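Local coordinates for beta-lactamase domain protein (Burkholderia ambifaria, PDB 5I0P) that probably acts as a zinc-dependent hydrolase of the metallo-beta-lactamase superfamily, carrying two zinc ions in its active site, at residues 55-60 with 64-69; 77-82 with 111-116; 201-206 with 223-228. All coordinates share one frame; numbering follows the deposited sequence.

All three interactions lie within the metallo-beta-lactamase domain and follow one another along the chain. Interaction 1 is the hairpin of strands 50-60 and 63-69 in one sheet. Interaction 2 packs helix 76-88, which follows that hairpin, against helix 111-115; its centre is about 16 Å from that of interaction 1, and Ile-68 touches both Trp-82 and Leu-114. Interaction 3 belongs to the second sheet, about 14 Å from interaction 1 centre to centre; there Leu-56 packs on Trp-205 and Asp-58 bonds to Gly-201. Interactions 2 and 3 stay about 15 Å apart at their nearest atoms. Together the contacts tie helices to first sheet and first sheet to second, the sandwich that carries the zinc site.

Interaction 1: residues 55-60 with 64-69; sequences LLRDEI and AGWTIV
Leu-56 with Thr-67 and Asp-58 with Gly-65 form the hydrogen-bonded pairs of an antiparallel hairpin, Leu-56 N meeting Thr-67 O at 2.9 Å and Gly-65 N meeting Asp-58 O at 2.7 Å. One face carries Leu-55, Arg-57 and Glu-59 with their partners Ile-68, Trp-66 and Ala-64. There Arg-57 CD sits over the six-membered ring of Trp-66, 3.8 Å from its centroid, in a CH-pi contact. CG of Arg-57 is anti to the backbone N (chi1 -174°) and the chain bends at chi2 (59°), which carries the guanidinium past the ring until NH1 lies 3.4 Å from Ala-64 CB. Leu-55 CD2 packs on Trp-66 CB at 3.9 Å, while Trp-66 NE1 bonds to Leu-90 O and so helps fix the rotation of the indole. This hairpin is part of the first of the two sheets in the superfamily's alpha-beta/beta-alpha sandwich, and strand 63-69 continues it to strand 95-99. On the other face Thr-67 OG1 donates to the anti lone pair of Asp-58 OD2 over 2.8 Å. Arg-97 grips both, by a salt bridge to Asp-58 OD2 and a bond to Thr-67 OG1. Asp-58 OD1 takes Glu-59 N from above the carboxylate plane and also Gly-201 N, donors that would probably favour the charged form of this buried group.

Interaction 2: residues 77-82 with 111-116; sequences AIRTHW and ANWLCE
Trp-113 meets both Arg-79 and Trp-82, presenting a face to the first and an edge to the second. Arg-79 CG lies over the six-membered ring of Trp-113, 3.5 Å from its centroid, so it is the aliphatic base of the arginine that makes this CH-pi contact. At the rim of the same ring, close to its plane, Trp-82 CB approaches Trp-113 CZ3 to 3.5 Å. The two indoles are turned 49° from each other, an oblique pairing that is neither stacked nor T-shaped. Leu-114, the next residue along, takes a face of Trp-82: its CD2 stands almost straight above the five-membered ring, 3.9 Å from the centroid, and its CD1 reaches Trp-82 CZ2 at 4.0 Å. The leucine and the indole cross at about a right angle, both methyls being turned to the aromatic system.

Trp-113 reaches over because CG is anti to its backbone N (chi1 -175°), which swings the large ring across the gap. That gap is wide: the axes of the short segments 77-82 and 111-115 come no nearer than 12.1 Å, at 23°, and the tryptophans largely span it. Each indole is also tied at its N-H, Trp-113 NE1 to Asp-119 OD1 and Trp-82 NE1 to Cys-71 O. Phe-86 lies against Trp-82, Trp-113 and Leu-114.

Trp-82 touches Leu-40, Met-42 and Ile-68 of the sheet, and Leu-114 also touches Ile-68, so both helices lie on the same sheet. Helix 76-88 is the connection between the neighbouring parallel strands 63-69 and 95-99, a beta-alpha-beta crossover, and helix 111-115 follows the zinc-binding HxHxDH motif that supplies His-102, His-104, Asp-106 and His-107, as is usual in the metallo-beta-lactamase fold.

Interaction 3: residues 201-206 with 223-228; sequences GARTWR and EADGVL
Arg-203, on strand 203-210, reaches Asp-225 in the turn that joins strands 217-222 and 227-231, and does so through a single N-H. Arg-203 NE points at Asp-225 OD1 with an N-H...O angle of 163°. The modelled separation of these two atoms, 2.5 Å, is very short and its exact value doubtful, but the salt bridge is clear in outline. The carboxylate comes to the edge of the guanidinium near its plane, and the two flat groups are nearly coplanar, at 29°. The arginine chain is extended from CG to NE, which gives it the span to cross. Asp-225 answers with CG placed between its backbone N and carbonyl carbon (chi1 56°), which turns the carboxylate toward Arg-203. Asp-225 OD2 bonds to Ser-222 OG, at the end of strand 217-222, while Arg-203 NH2 bonds to Pro-35 O, so both charged groups have second partners that steady their rotation.

The turn belongs to the second sheet of the metallo-beta-lactamase sandwich, where strands 217-222 and 227-231 run antiparallel. It closes with a G1 beta bulge, Gly-226 and Val-227 both facing Ser-222; the positive phi of Gly-226 is a backbone setting that suits glycine.

Further into the sheet the contact becomes apolar. Val-227 CG1 meets the rim of the Trp-205 indole, near the ring plane, 3.6 Å from CH2. Leu-220 and Ser-222 of the strand between also touch this ring, and Ile-200 packs on it from strand 197-200.

Interaction 1: residues 55-60 with 64-69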
loop_
_atom_site.group_PDB
_atom_site.type_symbol
_atom_site.label_atom_id
_atom_site.label_comp_id
_atom_site.label_asym_id
_atom_site.label_seq_id
_atom_site.Cartn_x
_atom_site.Cartn_y
_atom_site.Cartn_z
ATOM N N LEU A 55 -15.790 -0.387 3.463
ATOM C CA LEU A 55 -17.098 -0.623 2.865
ATOM C C LEU A 55 -17.746 0.738 2.634
ATOM O O LEU A 55 -17.974 1.484 3.599
ATOM C CB LEU A 55 -17.989 -1.456 3.771
ATOM C CG LEU A 55 -18.039 -2.971 3.728
ATOM C CD1 LEU A 55 -18.987 -3.463 4.843
ATOM C CD2 LEU A 55 -18.478 -3.481 2.383
ATOM N N LEU A 56 -18.014 1.076 1.368
ATOM C CA LEU A 56 -18.599 2.359 1.018
ATOM C C LEU A 56 -20.024 2.166 0.522
ATOM O O LEU A 56 -20.252 1.453 -0.457
ATOM C CB LEU A 56 -17.756 3.054 -0.031
ATOM C CG LEU A 56 -16.265 3.195 0.249
ATOM C CD1 LEU A 56 -15.644 4.015 -0.874
ATOM C CD2 LEU A 56 -16.042 3.858 1.573
ATOM N N ARG A 57 -20.982 2.789 1.204
ATOM C CA ARG A 57 -22.360 2.779 0.743
ATOM C C ARG A 57 -22.468 3.416 -0.642
ATOM O O ARG A 57 -21.951 4.511 -0.886
ATOM C CB ARG A 57 -23.229 3.520 1.746
ATOM C CG ARG A 57 -24.678 3.427 1.419
ATOM C CD ARG A 57 -25.112 1.994 1.394
ATOM N NE ARG A 57 -26.569 1.913 1.403
ATOM C CZ ARG A 57 -27.339 2.128 0.341
ATOM N NH1 ARG A 57 -26.775 2.427 -0.825
ATOM N NH2 ARG A 57 -28.668 2.041 0.436
ATOM N N ASP A 58 -23.174 2.749 -1.546
ATOM C CA ASP A 58 -23.095 3.126 -2.944
ATOM C C ASP A 58 -24.402 2.777 -3.663
ATOM O O ASP A 58 -25.296 2.137 -3.108
ATOM C CB ASP A 58 -21.880 2.456 -3.605
ATOM C CG ASP A 58 -21.439 3.174 -4.870
ATOM O OD1 ASP A 58 -22.060 4.206 -5.208
ATOM O OD2 ASP A 58 -20.487 2.702 -5.525
ATOM N N GLU A 59 -24.522 3.259 -4.896
ATOM C CA GLU A 59 -25.654 2.930 -5.757
ATOM C C GLU A 59 -25.190 3.051 -7.205
ATOM O O GLU A 59 -24.700 4.111 -7.603
ATOM C CB GLU A 59 -26.863 3.846 -5.464
ATOM C CG GLU A 59 -28.020 3.642 -6.422
ATOM C CD GLU A 59 -29.152 4.585 -6.169
ATOM O OE1 GLU A 59 -30.118 4.543 -6.947
ATOM O OE2 GLU A 59 -29.058 5.411 -5.239
ATOM N N ILE A 60 -25.326 1.976 -7.986
ATOM C CA ILE A 60 -24.877 1.954 -9.382
ATOM C C ILE A 60 -26.023 1.490 -10.275
ATOM O O ILE A 60 -26.514 0.360 -10.132
ATOM C CB ILE A 60 -23.652 1.044 -9.594
ATOM C CG1 ILE A 60 -22.472 1.491 -8.745
ATOM C CG2 ILE A 60 -23.237 1.056 -11.050
ATOM C CD1 ILE A 60 -21.313 0.581 -8.882
ATOM N N ALA A 64 -28.849 0.077 -5.046
ATOM C CA ALA A 64 -28.089 0.377 -3.849
ATOM C C ALA A 64 -27.214 -0.813 -3.445
ATOM O O ALA A 64 -27.612 -1.978 -3.588
ATOM C CB ALA A 64 -29.025 0.755 -2.697
ATOM N N GLY A 65 -26.010 -0.502 -2.941
ATOM C CA GLY A 65 -25.096 -1.495 -2.425
ATOM C C GLY A 65 -23.808 -0.928 -1.849
ATOM O O GLY A 65 -23.768 0.191 -1.325
ATOM N N TRP A 66 -22.733 -1.698 -1.962
ATOM C CA TRP A 66 -21.466 -1.373 -1.341
ATOM C C TRP A 66 -20.342 -1.509 -2.353
ATOM O O TRP A 66 -20.282 -2.479 -3.117
ATOM C CB TRP A 66 -21.221 -2.308 -0.148
ATOM C CG TRP A 66 -22.366 -2.225 0.847
ATOM C CD1 TRP A 66 -23.524 -2.989 0.860
ATOM C CD2 TRP A 66 -22.473 -1.330 1.948
ATOM N NE1 TRP A 66 -24.334 -2.601 1.895
ATOM C CE2 TRP A 66 -23.711 -1.593 2.587
ATOM C CE3 TRP A 66 -21.647 -0.322 2.459
ATOM C CZ2 TRP A 66 -24.135 -0.884 3.703
ATOM C CZ3 TRP A 66 -22.063 0.369 3.577
ATOM C CH2 TRP A 66 -23.311 0.091 4.185
ATOM N N THR A 67 -19.437 -0.542 -2.344
ATOM C CA THR A 67 -18.167 -0.693 -3.028
ATOM C C THR A 67 -17.145 -1.090 -1.981
ATOM O O THR A 67 -17.056 -0.453 -0.924
ATOM C CB THR A 67 -17.736 0.583 -3.728
ATOM O OG1 THR A 67 -18.569 0.770 -4.872
ATOM C CG2 THR A 67 -16.275 0.433 -4.198
ATOM N N ILE A 68 -16.456 -2.192 -2.231
ATOM C CA ILE A 68 -15.397 -2.651 -1.348
ATOM C C ILE A 68 -14.099 -1.996 -1.768
ATOM O O ILE A 68 -13.783 -1.936 -2.961
ATOM C CB ILE A 68 -15.275 -4.183 -1.388
ATOM C CG1 ILE A 68 -16.500 -4.830 -0.734
ATOM C CG2 ILE A 68 -14.013 -4.606 -0.691
ATOM C CD1 ILE A 68 -16.485 -6.339 -0.833
ATOM N N VAL A 69 -13.333 -1.511 -0.799
ATOM C CA VAL A 69 -11.961 -1.099 -1.068
ATOM C C VAL A 69 -11.017 -2.025 -0.319
ATOM O O VAL A 69 -10.875 -1.926 0.910
ATOM C CB VAL A 69 -11.717 0.367 -0.701
ATOM C CG1 VAL A 69 -10.247 0.766 -0.997
ATOM C CG2 VAL A 69 -12.724 1.262 -1.457
#

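Interaction 2: residues 77-82 with 111-116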
loop_
_atom_site.group_PDB
_atom_site.type_symbol
_atom_site.label_atom_id
_atom_site.label_comp_id
_atom_site.label_asym_id
_atom_site.label_seq_id
_atom_site.Cartn_x
_atom_site.Cartn_y
_atom_site.Cartn_z
ATOM N N ALA A 77 -9.332 -17.187 8.252
ATOM C CA ALA A 77 -9.812 -16.196 9.207
ATOM C C ALA A 77 -10.489 -15.043 8.489
ATOM O O ALA A 77 -11.643 -14.713 8.782
ATOM C CB ALA A 77 -8.650 -15.685 10.077
ATOM N N ILE A 78 -9.833 -14.490 7.466
ATOM C CA ILE A 78 -10.409 -13.331 6.802
ATOM C C ILE A 78 -11.670 -13.730 6.044
ATOM O O ILE A 78 -12.704 -13.048 6.125
ATOM C CB ILE A 78 -9.361 -12.663 5.891
ATOM C CG1 ILE A 78 -8.233 -12.077 6.763
ATOM C CG2 ILE A 78 -9.994 -11.622 4.977
ATOM C CD1 ILE A 78 -7.219 -11.146 6.040
ATOM N N ARG A 79 -11.621 -14.856 5.327
ATOM C CA ARG A 79 -12.780 -15.314 4.565
ATOM C C ARG A 79 -13.997 -15.446 5.478
ATOM O O ARG A 79 -15.103 -14.988 5.150
ATOM C CB ARG A 79 -12.430 -16.651 3.910
ATOM C CG ARG A 79 -12.625 -16.744 2.427
ATOM C CD ARG A 79 -11.507 -17.515 1.714
ATOM N NE ARG A 79 -11.157 -18.814 2.299
ATOM C CZ ARG A 79 -9.904 -19.278 2.359
ATOM N NH1 ARG A 79 -8.885 -18.526 1.910
ATOM N NH2 ARG A 79 -9.654 -20.476 2.883
ATOM N N THR A 80 -13.785 -16.060 6.654
ATOM C CA THR A 80 -14.837 -16.253 7.637
ATOM C C THR A 80 -15.409 -14.914 8.081
ATOM O O THR A 80 -16.632 -14.779 8.250
ATOM C CB THR A 80 -14.285 -17.018 8.855
ATOM O OG1 THR A 80 -13.796 -18.308 8.461
ATOM C CG2 THR A 80 -15.393 -17.222 9.927
ATOM N N HIS A 81 -14.536 -13.913 8.293
ATOM C CA HIS A 81 -15.006 -12.600 8.726
ATOM C C HIS A 81 -15.767 -11.874 7.608
ATOM O O HIS A 81 -16.762 -11.184 7.871
ATOM C CB HIS A 81 -13.830 -11.763 9.231
ATOM C CG HIS A 81 -13.185 -12.295 10.480
ATOM N ND1 HIS A 81 -13.865 -13.060 11.408
ATOM C CD2 HIS A 81 -11.925 -12.157 10.963
ATOM C CE1 HIS A 81 -13.048 -13.375 12.399
ATOM N NE2 HIS A 81 -11.870 -12.833 12.161
ATOM N N TRP A 82 -15.334 -12.027 6.357
ATOM C CA TRP A 82 -16.106 -11.467 5.252
ATOM C C TRP A 82 -17.499 -12.082 5.205
ATOM O O TRP A 82 -18.504 -11.366 5.066
ATOM C CB TRP A 82 -15.389 -11.701 3.923
ATOM C CG TRP A 82 -14.516 -10.591 3.455
ATOM C CD1 TRP A 82 -13.202 -10.689 3.099
ATOM C CD2 TRP A 82 -14.886 -9.216 3.267
ATOM N NE1 TRP A 82 -12.729 -9.459 2.704
ATOM C CE2 TRP A 82 -13.736 -8.535 2.804
ATOM C CE3 TRP A 82 -16.072 -8.488 3.467
ATOM C CZ2 TRP A 82 -13.743 -7.166 2.494
ATOM C CZ3 TRP A 82 -16.077 -7.124 3.175
ATOM C CH2 TRP A 82 -14.913 -6.479 2.695
ATOM N N ALA A 111 -9.544 -10.601 -3.904
ATOM C CA ALA A 111 -10.285 -9.852 -4.905
ATOM C C ALA A 111 -11.130 -10.780 -5.779
ATOM O O ALA A 111 -12.337 -10.542 -5.971
ATOM C CB ALA A 111 -9.316 -9.015 -5.735
ATOM N N ASN A 112 -10.538 -11.872 -6.282
ATOM C CA ASN A 112 -11.331 -12.768 -7.119
ATOM C C ASN A 112 -12.472 -13.396 -6.332
ATOM O O ASN A 112 -13.618 -13.418 -6.792
ATOM C CB ASN A 112 -10.479 -13.857 -7.740
ATOM C CG ASN A 112 -11.241 -14.590 -8.825
ATOM O OD1 ASN A 112 -11.439 -14.053 -9.918
ATOM N ND2 ASN A 112 -11.701 -15.782 -8.530
ATOM N N TRP A 113 -12.180 -13.889 -5.127
ATOM C CA TRP A 113 -13.208 -14.460 -4.252
ATOM C C TRP A 113 -14.332 -13.470 -3.976
ATOM O O TRP A 113 -15.516 -13.824 -4.046
ATOM C CB TRP A 113 -12.562 -14.876 -2.938
ATOM C CG TRP A 113 -13.453 -15.574 -1.982
ATOM C CD1 TRP A 113 -13.829 -16.879 -2.027
ATOM C CD2 TRP A 113 -14.033 -15.031 -0.787
ATOM N NE1 TRP A 113 -14.608 -17.175 -0.947
ATOM C CE2 TRP A 113 -14.737 -16.059 -0.166
ATOM C CE3 TRP A 113 -14.016 -13.774 -0.185
ATOM C CZ2 TRP A 113 -15.456 -15.864 1.016
ATOM C CZ3 TRP A 113 -14.729 -13.593 1.017
ATOM C CH2 TRP A 113 -15.423 -14.628 1.589
ATOM N N LEU A 114 -13.975 -12.219 -3.658
ATOM C CA LEU A 114 -14.986 -11.191 -3.443
ATOM C C LEU A 114 -15.777 -10.917 -4.704
ATOM O O LEU A 114 -17.012 -10.922 -4.687
ATOM C CB LEU A 114 -14.334 -9.892 -2.963
ATOM C CG LEU A 114 -13.856 -9.932 -1.514
ATOM C CD1 LEU A 114 -13.203 -8.621 -1.153
ATOM C CD2 LEU A 114 -14.971 -10.255 -0.572
ATOM N N CYS A 115 -15.074 -10.720 -5.826
ATOM C CA CYS A 115 -15.735 -10.386 -7.075
ATOM C C CYS A 115 -16.775 -11.413 -7.433
ATOM O O CYS A 115 -17.824 -11.070 -7.999
ATOM C CB CYS A 115 -14.717 -10.312 -8.200
ATOM S SG CYS A 115 -13.874 -8.803 -8.203
ATOM N N GLU A 116 -16.508 -12.670 -7.096
ATOM C CA GLU A 116 -17.364 -13.762 -7.497
ATOM C C GLU A 116 -18.360 -14.162 -6.429
ATOM O O GLU A 116 -19.036 -15.197 -6.572
ATOM C CB GLU A 116 -16.500 -14.916 -7.948
ATOM C CG GLU A 116 -16.251 -14.761 -9.432
ATOM C CD GLU A 116 -15.148 -15.637 -9.857
ATOM O OE1 GLU A 116 -14.845 -16.570 -9.073
ATOM O OE2 GLU A 116 -14.567 -15.383 -10.937
#

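Interaction 3: residues 201-206 with 223-228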
loop_
_atom_site.group_PDB
_atom_site.type_symbol
_atom_site.label_atom_id
_atom_site.label_comp_id
_atom_site.label_asym_id
_atom_site.label_seq_id
_atom_site.Cartn_x
_atom_site.Cartn_y
_atom_site.Cartn_z
ATOM N N GLY A 201 -21.591 6.617 -3.851
ATOM C CA GLY A 201 -22.584 7.201 -2.982
ATOM C C GLY A 201 -22.600 8.685 -3.248
ATOM O O GLY A 201 -22.590 9.127 -4.406
ATOM N N ALA A 202 -22.551 9.473 -2.171
ATOM C CA ALA A 202 -22.660 10.929 -2.257
ATOM C C ALA A 202 -21.335 11.617 -2.542
ATOM O O ALA A 202 -21.279 12.850 -2.558
ATOM C CB ALA A 202 -23.247 11.498 -0.954
ATOM N N ARG A 203 -20.271 10.866 -2.783
ATOM C CA ARG A 203 -18.969 11.477 -2.894
ATOM C C ARG A 203 -18.398 11.287 -4.290
ATOM O O ARG A 203 -18.764 10.371 -5.035
ATOM C CB ARG A 203 -18.014 10.907 -1.860
ATOM C CG ARG A 203 -18.364 11.269 -0.439
ATOM C CD ARG A 203 -17.356 10.636 0.577
ATOM N NE ARG A 203 -17.749 10.933 1.941
ATOM C CZ ARG A 203 -18.610 10.184 2.618
ATOM N NH1 ARG A 203 -19.134 9.108 2.041
ATOM N NH2 ARG A 203 -18.929 10.492 3.870
ATOM N N THR A 204 -17.517 12.199 -4.642
ATOM C CA THR A 204 -16.619 12.032 -5.769
ATOM C C THR A 204 -15.240 11.776 -5.188
ATOM O O THR A 204 -14.640 12.673 -4.591
ATOM C CB THR A 204 -16.635 13.267 -6.656
ATOM O OG1 THR A 204 -17.944 13.401 -7.184
ATOM C CG2 THR A 204 -15.644 13.117 -7.814
ATOM N N TRP A 205 -14.768 10.543 -5.310
ATOM C CA TRP A 205 -13.416 10.178 -4.901
ATOM C C TRP A 205 -12.489 10.351 -6.100
ATOM O O TRP A 205 -12.753 9.799 -7.182
ATOM C CB TRP A 205 -13.368 8.744 -4.413
ATOM C CG TRP A 205 -14.197 8.467 -3.247
ATOM C CD1 TRP A 205 -15.511 8.076 -3.245
ATOM C CD2 TRP A 205 -13.786 8.513 -1.870
ATOM N NE1 TRP A 205 -15.939 7.877 -1.953
ATOM C CE2 TRP A 205 -14.901 8.130 -1.089
ATOM C CE3 TRP A 205 -12.577 8.825 -1.220
ATOM C CZ2 TRP A 205 -14.851 8.069 0.308
ATOM C CZ3 TRP A 205 -12.525 8.753 0.176
ATOM C CH2 TRP A 205 -13.663 8.389 0.920
ATOM N N ARG A 206 -11.440 11.147 -5.922
ATOM C CA ARG A 206 -10.466 11.414 -6.971
ATOM C C ARG A 206 -9.309 10.418 -6.866
ATOM O O ARG A 206 -8.748 10.230 -5.788
ATOM C CB ARG A 206 -9.986 12.862 -6.839
ATOM C CG ARG A 206 -9.004 13.325 -7.907
ATOM C CD ARG A 206 -9.389 14.698 -8.444
ATOM N NE ARG A 206 -10.787 14.754 -8.878
ATOM C CZ ARG A 206 -11.185 14.605 -10.139
ATOM N NH1 ARG A 206 -10.295 14.391 -11.096
ATOM N NH2 ARG A 206 -12.470 14.683 -10.446
ATOM N N GLU A 223 -12.470 15.370 -1.827
ATOM C CA GLU A 223 -12.016 16.703 -1.445
ATOM C C GLU A 223 -13.097 17.501 -0.722
ATOM O O GLU A 223 -12.790 18.242 0.217
ATOM C CB GLU A 223 -11.536 17.428 -2.694
ATOM C CG GLU A 223 -11.061 18.841 -2.488
ATOM C CD GLU A 223 -10.426 19.399 -3.748
ATOM O OE1 GLU A 223 -10.052 18.590 -4.637
ATOM O OE2 GLU A 223 -10.303 20.640 -3.850
ATOM N N ALA A 224 -14.360 17.369 -1.158
ATOM C CA ALA A 224 -15.447 18.201 -0.647
ATOM C C ALA A 224 -15.585 18.095 0.861
ATOM O O ALA A 224 -15.691 19.109 1.558
ATOM C CB ALA A 224 -16.763 17.823 -1.318
ATOM N N ASP A 225 -15.591 16.875 1.383
ATOM C CA ASP A 225 -15.730 16.646 2.809
ATOM C C ASP A 225 -14.406 16.323 3.500
ATOM O O ASP A 225 -14.374 16.243 4.728
ATOM C CB ASP A 225 -16.772 15.531 3.062
ATOM C CG ASP A 225 -16.433 14.222 2.346
ATOM O OD1 ASP A 225 -16.950 13.149 2.732
ATOM O OD2 ASP A 225 -15.658 14.267 1.365
ATOM N N GLY A 226 -13.318 16.143 2.759
ATOM C CA GLY A 226 -12.022 15.998 3.393
ATOM C C GLY A 226 -11.716 14.608 3.916
ATOM O O GLY A 226 -11.332 14.455 5.081
ATOM N N VAL A 227 -11.836 13.588 3.073
ATOM C CA VAL A 227 -11.522 12.218 3.462
ATOM C C VAL A 227 -10.495 11.663 2.500
ATOM O O VAL A 227 -10.572 11.924 1.296
ATOM C CB VAL A 227 -12.759 11.310 3.459
ATOM C CG1 VAL A 227 -12.358 9.915 3.964
ATOM C CG2 VAL A 227 -13.930 11.964 4.243
ATOM N N LEU A 228 -9.529 10.903 3.024
ATOM C CA LEU A 228 -8.474 10.323 2.197
ATOM C C LEU A 228 -8.327 8.848 2.530
ATOM O O LEU A 228 -7.911 8.509 3.644
ATOM C CB LEU A 228 -7.158 11.066 2.417
ATOM C CG LEU A 228 -5.981 10.486 1.640
ATOM C CD1 LEU A 228 -6.110 10.786 0.157
ATOM C CD2 LEU A 228 -4.653 10.961 2.196
#